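Local atomic coordinates of glycosylation Associate Protein 3 (Streptococcus agalactiae serotype V, PDB entry 6OYC), a protein that probably takes part, within the Gap1-Gap2-Gap3 complex, in the glycosylation and accessory-Sec secretion of streptococcal surface glycoproteins, possibly by binding carbohydrate. Residues N234-A237 against L238-K242; F32-P35 against L36-S40; L23-G27 against K28-F32. All blocks are in the same frame, centred on the assembly; numbering follows the deposited sequence.

Contact 1: N234-A237 against L238-K242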
loop_
_atom_site.group_PDB
_atom_site.type_symbol
_atom_site.label_atom_id
_atom_site.label_comp_id
_atom_site.label_asym_id
_atom_site.label_seq_id
_atom_site.Cartn_x
_atom_site.Cartn_y
_atom_site.Cartn_z
ATOM N N ASN C 234 9.125 6.407 5.181
ATOM C CA ASN C 234 10.555 6.695 5.129
ATOM C C ASN C 234 10.888 7.511 3.889
ATOM O O ASN C 234 11.696 8.438 3.944
ATOM C CB ASN C 234 11.375 5.399 5.135
ATOM C CG ASN C 234 11.279 4.630 6.441
ATOM O OD1 ASN C 234 11.148 5.205 7.510
ATOM N ND2 ASN C 234 11.358 3.311 6.349
ATOM N N PHE C 235 10.264 7.175 2.760
ATOM C CA PHE C 235 10.505 7.917 1.527
ATOM C C PHE C 235 9.987 9.345 1.642
ATOM O O PHE C 235 10.704 10.303 1.336
ATOM C CB PHE C 235 9.844 7.193 0.361
ATOM C CG PHE C 235 10.228 7.718 -0.986
ATOM C CD1 PHE C 235 11.553 7.979 -1.293
ATOM C CD2 PHE C 235 9.265 7.913 -1.964
ATOM C CE1 PHE C 235 11.908 8.458 -2.545
ATOM C CE2 PHE C 235 9.613 8.377 -3.223
ATOM C CZ PHE C 235 10.938 8.660 -3.508
ATOM N N ALA C 236 8.736 9.504 2.084
ATOM C CA ALA C 236 8.190 10.836 2.307
ATOM C C ALA C 236 9.039 11.637 3.292
ATOM O O ALA C 236 9.333 12.815 3.047
ATOM C CB ALA C 236 6.748 10.732 2.802
ATOM N N ALA C 237 9.445 11.016 4.406
ATOM C CA ALA C 237 10.263 11.723 5.391
ATOM C C ALA C 237 11.545 12.262 4.768
ATOM O O ALA C 237 11.968 13.379 5.081
ATOM C CB ALA C 237 10.588 10.806 6.571
ATOM N N LEU C 238 12.181 11.488 3.885
ATOM C CA LEU C 238 13.370 11.991 3.205
ATOM C C LEU C 238 13.033 13.217 2.371
ATOM O O LEU C 238 13.823 14.165 2.295
ATOM C CB LEU C 238 13.978 10.905 2.313
ATOM C CG LEU C 238 14.636 9.692 2.971
ATOM C CD1 LEU C 238 14.871 8.629 1.912
ATOM C CD2 LEU C 238 15.941 10.070 3.661
ATOM N N TYR C 239 11.859 13.207 1.735
ATOM C CA TYR C 239 11.463 14.298 0.855
ATOM C C TYR C 239 11.173 15.564 1.653
ATOM O O TYR C 239 11.618 16.661 1.292
ATOM C CB TYR C 239 10.239 13.880 0.041
ATOM C CG TYR C 239 9.554 15.028 -0.655
ATOM C CD1 TYR C 239 9.934 15.418 -1.937
ATOM C CD2 TYR C 239 8.529 15.725 -0.032
ATOM C CE1 TYR C 239 9.303 16.472 -2.583
ATOM C CE2 TYR C 239 7.901 16.780 -0.661
ATOM C CZ TYR C 239 8.289 17.153 -1.937
ATOM O OH TYR C 239 7.649 18.204 -2.561
ATOM N N TYR C 240 10.407 15.431 2.733
ATOM C CA TYR C 240 10.139 16.583 3.580
ATOM C C TYR C 240 11.440 17.181 4.123
ATOM O O TYR C 240 11.597 18.409 4.152
ATOM C CB TYR C 240 9.176 16.179 4.705
ATOM C CG TYR C 240 7.794 15.809 4.181
ATOM C CD1 TYR C 240 7.173 16.587 3.214
ATOM C CD2 TYR C 240 7.126 14.674 4.629
ATOM C CE1 TYR C 240 5.924 16.261 2.721
ATOM C CE2 TYR C 240 5.865 14.345 4.141
ATOM C CZ TYR C 240 5.274 15.139 3.182
ATOM O OH TYR C 240 4.033 14.837 2.667
ATOM N N ALA C 241 12.404 16.331 4.509
ATOM C CA ALA C 241 13.658 16.840 5.054
ATOM C C ALA C 241 14.458 17.603 4.007
ATOM O O ALA C 241 15.179 18.545 4.350
ATOM C CB ALA C 241 14.502 15.708 5.634
ATOM N N LYS C 242 14.345 17.234 2.734
ATOM C CA LYS C 242 15.073 17.995 1.737
ATOM C C LYS C 242 14.400 19.336 1.469
ATOM O O LYS C 242 15.083 20.336 1.220
ATOM C CB LYS C 242 15.219 17.168 0.464
ATOM C CG LYS C 242 15.459 17.964 -0.794
ATOM C CD LYS C 242 16.937 18.141 -1.081
ATOM C CE LYS C 242 17.140 18.859 -2.438
ATOM N NZ LYS C 242 18.582 19.014 -2.840
#
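Asn234 O accepts the amide of Leu238, and the next three i to i+4 bonds follow in turn, carrying residues 234-237 into 238-242 as one unbroken alpha-helix. Shortest of the four is Tyr240 N to Ala236 O, 2.8 Å and nearly straight at 169°; the same oxygen takes a weak second bond from Tyr239 N at 2.9 Å. Ala237 O closes the series with Ala241 N at 3.0 Å. This is helix 231-243, the crossover helix of a beta-alpha-beta unit between the parallel strands 223-227 and 248-251, and the side chains of Ala237 and Leu238 rest on Ile251 of the latter strand. The ring of Tyr240 folds back over the preceding turn, its CG on the side of its own backbone N (chi1 -66°), which sets CE2 4.0 Å from Ala236 CB and CD2 3.3 Å from Ala236 O. Its hydroxyl is held by Leu203 O and Leu205 N. Leu238 CG lies 3.3 Å from Asn234 O, while Asn234 ND2 bonds Cys254 O and Asn252 OD1. Tyr239 swings its ring away from residues 234-237, and its OH is hydrogen-bonded to Glu209 OE2 and to a glycerol probably from the crystallisation liquor.

Contact 2: F32-P35 against L36-S40; sequences FENP and LAPSS
The carboxamide of Asn34 is the flat group here, and the puckered ring of Pro38 packs against it, the two side chains approaching from opposite directions. CD and CG of the proline ring lie over one face of the carboxamide: CD is 3.4 Å from Asn34 CG and equally near its ND2, and Pro38 CG is 3.5 Å from Asn34 ND2. The oxygen end of the same amide is turned toward the turn backbone, where Leu36 CB comes within 3.4 Å of Asn34 OD1. The side chains of Asn34 and Leu36 run side by side in the same direction, with Leu36 CB by the OD1 end and Pro38 over the face. With its CG anti to the backbone N (chi1 -167°), Asn34 can set OD1 near two successive amides. Both bonds are weak, from Leu36 N at 3.3 Å and from Ala37 N at 3.5 Å.

The backbone itself makes a type I beta turn from Asn34 to Ala37, with Pro35 and Leu36 at its two central positions, just after strand 29-33 ends. Its closing bond joins Ala37 N to Asn34 O at 2.8 Å; the donor stands well above the carbonyl plane, 54° out of it, and the bond is bent, with 134° at the hydrogen. Pro35, whose nitrogen carries no hydrogen, occupies the first central position with a backbone phi that suits this turn type. At the other end of the buried asparagine amide, ND2 donates to Thr21 OG1, which, with the weak OD1 bonds, helps hold the amide in its rotation and joins the turn to the segment leading into strand 22-26. Asn34 is also tied through its backbone to Ser129, which the side chain of Ala37 touches as well.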
loop_
_atom_site.group_PDB
_atom_site.type_symbol
_atom_site.label_atom_id
_atom_site.label_comp_id
_atom_site.label_asym_id
_atom_site.label_seq_id
_atom_site.Cartn_x
_atom_site.Cartn_y
_atom_site.Cartn_z
ATOM N N PHE C 32 -7.882 0.318 -17.924
ATOM C CA PHE C 32 -8.437 -0.543 -18.959
ATOM C C PHE C 32 -9.240 0.302 -19.941
ATOM O O PHE C 32 -10.044 1.148 -19.539
ATOM C CB PHE C 32 -9.314 -1.618 -18.308
ATOM C CG PHE C 32 -10.121 -2.456 -19.266
ATOM C CD1 PHE C 32 -11.167 -1.908 -20.010
ATOM C CD2 PHE C 32 -9.882 -3.821 -19.357
ATOM C CE1 PHE C 32 -11.913 -2.690 -20.872
ATOM C CE2 PHE C 32 -10.627 -4.610 -20.203
ATOM C CZ PHE C 32 -11.645 -4.048 -20.965
ATOM N N GLU C 33 -9.042 0.052 -21.231
ATOM C CA GLU C 33 -9.805 0.738 -22.266
ATOM C C GLU C 33 -10.101 -0.257 -23.377
ATOM O O GLU C 33 -9.192 -0.691 -24.093
ATOM C CB GLU C 33 -9.049 1.954 -22.804
ATOM C CG GLU C 33 -9.798 2.686 -23.908
ATOM C CD GLU C 33 -8.888 3.575 -24.727
ATOM O OE1 GLU C 33 -7.675 3.626 -24.421
ATOM O OE2 GLU C 33 -9.379 4.215 -25.680
ATOM N N ASN C 34 -11.368 -0.638 -23.509
ATOM C CA ASN C 34 -11.813 -1.483 -24.613
ATOM C C ASN C 34 -13.201 -1.012 -25.014
ATOM O O ASN C 34 -14.212 -1.422 -24.428
ATOM C CB ASN C 34 -11.801 -2.963 -24.238
ATOM C CG ASN C 34 -11.944 -3.854 -25.435
ATOM O OD1 ASN C 34 -12.618 -3.497 -26.400
ATOM N ND2 ASN C 34 -11.318 -5.031 -25.387
ATOM N N PRO C 35 -13.284 -0.134 -26.017
ATOM C CA PRO C 35 -14.583 0.464 -26.358
ATOM C C PRO C 35 -15.558 -0.546 -26.904
ATOM O O PRO C 35 -16.772 -0.346 -26.799
ATOM C CB PRO C 35 -14.224 1.526 -27.410
ATOM C CG PRO C 35 -12.709 1.620 -27.400
ATOM C CD PRO C 35 -12.223 0.291 -26.944
ATOM N N LEU C 36 -15.059 -1.630 -27.494
ATOM C CA LEU C 36 -15.937 -2.709 -27.919
ATOM C C LEU C 36 -16.612 -3.376 -26.725
ATOM O O LEU C 36 -17.702 -3.944 -26.872
ATOM C CB LEU C 36 -15.138 -3.716 -28.737
ATOM C CG LEU C 36 -15.915 -4.787 -29.477
ATOM C CD1 LEU C 36 -15.360 -4.901 -30.878
ATOM C CD2 LEU C 36 -15.786 -6.095 -28.714
ATOM N N ALA C 37 -15.986 -3.312 -25.541
ATOM C CA ALA C 37 -16.553 -3.792 -24.284
ATOM C C ALA C 37 -16.923 -5.270 -24.357
ATOM O O ALA C 37 -18.117 -5.601 -24.299
ATOM C CB ALA C 37 -17.781 -2.956 -23.908
ATOM N N PRO C 38 -15.948 -6.182 -24.468
ATOM C CA PRO C 38 -16.272 -7.612 -24.595
ATOM C C PRO C 38 -17.102 -8.122 -23.425
ATOM O O PRO C 38 -17.098 -7.569 -22.324
ATOM C CB PRO C 38 -14.900 -8.287 -24.637
ATOM C CG PRO C 38 -13.975 -7.226 -25.124
ATOM C CD PRO C 38 -14.495 -5.949 -24.531
ATOM N N SER C 39 -17.804 -9.223 -23.677
ATOM C CA SER C 39 -18.993 -9.523 -22.892
ATOM C C SER C 39 -18.659 -10.216 -21.579
ATOM O O SER C 39 -19.261 -9.909 -20.544
ATOM C CB SER C 39 -19.952 -10.367 -23.725
ATOM O OG SER C 39 -20.797 -11.116 -22.885
ATOM N N SER C 40 -17.727 -11.164 -21.598
ATOM C CA SER C 40 -17.289 -11.808 -20.360
ATOM C C SER C 40 -15.851 -12.259 -20.580
ATOM O O SER C 40 -15.603 -13.260 -21.254
ATOM C CB SER C 40 -18.189 -12.973 -19.960
ATOM O OG SER C 40 -18.167 -13.147 -18.549
#

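Contact 3: L23-G27 against K28-F32; sequences LQFLG and KSVCF
Gln24 and Cys31 exchange both of their backbone hydrogen bonds: Gln24 N to Cys31 O at 2.9 Å and Cys31 N to Gln24 O at 2.8 Å, each donor lying in the plane of the carbonyl it meets. The second hydrogen-bonded pair, Leu26 with Ser29, is less regular. Ser29 N reaches Leu26 O at 3.0 Å from above the carbonyl plane, whereas the return bond from Leu26 N to Ser29 O is weak. Beside these bonds, CA-H...O contacts add to the strand pairing, among them Leu23 CA to Cys31 O at 3.3 Å.

Together these bonds define a beta hairpin with a two-residue loop, Gly27 and Lys28, in which strands 22-26 and 29-33 are joined by a type II' turn from Leu26 to Ser29. Gly27 takes its first central position with phi 68° and psi -119°; this place in a type II' turn requires a positive phi, which glycine readily takes up. The hairpin belongs to an antiparallel sheet, and Val30 and Phe32 continue the pairing into the sheet through backbone bonds to Phe133 and Phe131 on strand 130-140.

Apolar contacts gather on the face that carries Leu23, Phe25, Val30 and Phe32. Both methyls of Val30 meet the Phe25 ring: CG2 touches Phe25 CE2 at 3.6 Å, and CG1 stands over the face in a CH-pi contact, offset toward the rim. Leu23, with CG beside its backbone N (chi1 -66°), brings CD2 against both Val30 CG1 and Phe32 CD2, 3.9 Å from each. Trp9 meets the Phe25 ring edge-to-face, and Phe131 stacks on Phe32.

Among the polar side chains, Lys28 leads away from the turn into a salt bridge with Asp201, and Ser29 OG is hydrogen-bonded to His134 ND1.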
loop_
_atom_site.group_PDB
_atom_site.type_symbol
_atom_site.label_atom_id
_atom_site.label_comp_id
_atom_site.label_asym_id
_atom_site.label_seq_id
_atom_site.Cartn_x
_atom_site.Cartn_y
_atom_site.Cartn_z
ATOM N N LEU C 23 -4.342 -1.813 -22.103
ATOM C CA LEU C 23 -4.057 -1.811 -20.676
ATOM C C LEU C 23 -2.842 -0.954 -20.399
ATOM O O LEU C 23 -1.812 -1.082 -21.068
ATOM C CB LEU C 23 -3.825 -3.211 -20.125
ATOM C CG LEU C 23 -5.009 -4.164 -20.124
ATOM C CD1 LEU C 23 -4.464 -5.561 -19.940
ATOM C CD2 LEU C 23 -6.043 -3.807 -19.041
ATOM N N GLN C 24 -2.954 -0.093 -19.407
ATOM C CA GLN C 24 -1.830 0.712 -18.979
ATOM C C GLN C 24 -1.596 0.465 -17.499
ATOM O O GLN C 24 -2.536 0.553 -16.700
ATOM C CB GLN C 24 -2.088 2.176 -19.263
ATOM C CG GLN C 24 -1.096 3.046 -18.556
ATOM C CD GLN C 24 -0.911 4.374 -19.221
ATOM O OE1 GLN C 24 0.206 4.891 -19.268
ATOM N NE2 GLN C 24 -2.005 4.946 -19.743
ATOM N N PHE C 25 -0.344 0.151 -17.147
ATOM C CA PHE C 25 0.053 -0.127 -15.765
ATOM C C PHE C 25 0.656 1.142 -15.188
ATOM O O PHE C 25 1.846 1.417 -15.362
ATOM C CB PHE C 25 1.001 -1.321 -15.689
ATOM C CG PHE C 25 0.319 -2.603 -16.027
ATOM C CD1 PHE C 25 0.054 -2.929 -17.356
ATOM C CD2 PHE C 25 -0.153 -3.437 -15.025
ATOM C CE1 PHE C 25 -0.628 -4.089 -17.685
ATOM C CE2 PHE C 25 -0.831 -4.599 -15.344
ATOM C CZ PHE C 25 -1.082 -4.922 -16.673
ATOM N N LEU C 26 -0.193 1.918 -14.521
ATOM C CA LEU C 26 0.170 3.182 -13.892
ATOM C C LEU C 26 0.435 2.923 -12.414
ATOM O O LEU C 26 -0.502 2.823 -11.612
ATOM C CB LEU C 26 -0.944 4.205 -14.070
ATOM C CG LEU C 26 -1.090 4.658 -15.516
ATOM C CD1 LEU C 26 -2.426 5.349 -15.742
ATOM C CD2 LEU C 26 0.083 5.558 -15.911
ATOM N N GLY C 27 1.712 2.840 -12.056
ATOM C CA GLY C 27 2.095 2.584 -10.687
ATOM C C GLY C 27 1.712 1.186 -10.267
ATOM O O GLY C 27 2.157 0.208 -10.868
ATOM N N LYS C 28 0.863 1.074 -9.255
ATOM C CA LYS C 28 0.311 -0.217 -8.881
ATOM C C LYS C 28 -1.050 -0.474 -9.508
ATOM O O LYS C 28 -1.541 -1.601 -9.437
ATOM C CB LYS C 28 0.219 -0.321 -7.349
ATOM C CG LYS C 28 1.605 -0.473 -6.693
ATOM C CD LYS C 28 1.545 -0.753 -5.194
ATOM C CE LYS C 28 1.331 0.540 -4.402
ATOM N NZ LYS C 28 1.505 0.334 -2.933
ATOM N N SER C 29 -1.656 0.524 -10.137
ATOM C CA SER C 29 -3.002 0.416 -10.673
ATOM C C SER C 29 -2.974 0.110 -12.168
ATOM O O SER C 29 -1.943 0.222 -12.837
ATOM C CB SER C 29 -3.773 1.706 -10.409
ATOM O OG SER C 29 -3.755 1.997 -9.032
ATOM N N VAL C 30 -4.137 -0.293 -12.688
ATOM C CA VAL C 30 -4.279 -0.701 -14.081
ATOM C C VAL C 30 -5.441 0.067 -14.706
ATOM O O VAL C 30 -6.566 0.034 -14.189
ATOM C CB VAL C 30 -4.492 -2.220 -14.215
ATOM C CG1 VAL C 30 -4.465 -2.631 -15.671
ATOM C CG2 VAL C 30 -3.429 -2.970 -13.427
ATOM N N CYS C 31 -5.168 0.763 -15.806
ATOM C CA CYS C 31 -6.200 1.443 -16.587
ATOM C C CYS C 31 -6.590 0.590 -17.798
ATOM O O CYS C 31 -5.734 0.198 -18.601
ATOM C CB CYS C 31 -5.734 2.830 -17.035
ATOM S SG CYS C 31 -6.960 3.711 -18.090
ATOM N N PHE C 32 -7.882 0.318 -17.924
ATOM C CA PHE C 32 -8.437 -0.543 -18.959
ATOM C C PHE C 32 -9.240 0.302 -19.941
ATOM O O PHE C 32 -10.044 1.148 -19.539
ATOM C CB PHE C 32 -9.314 -1.618 -18.308
ATOM C CG PHE C 32 -10.121 -2.456 -19.266
ATOM C CD1 PHE C 32 -11.167 -1.908 -20.010
ATOM C CD2 PHE C 32 -9.882 -3.821 -19.357
ATOM C CE1 PHE C 32 -11.913 -2.690 -20.872
ATOM C CE2 PHE C 32 -10.627 -4.610 -20.203
ATOM C CZ PHE C 32 -11.645 -4.048 -20.965
#

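From the N terminus the chain first meets contact 3, where the turn at its centre folds strand 29-33 back on strand 22-26. Contact 2 begins on Phe32, the residue at which contact 3 ends, and closes a tight turn as the chain leaves the same sheet for strand 41-47. The two follow one another without crossing, their centres about 15 Å apart, and both lie in the accessory Sec family region. Contact 1 comes some two hundred residues later, in the part of the chain built round a parallel sheet. It sits across the chain's centre from contact 2, about 41 Å between centres, and touches neither of the others.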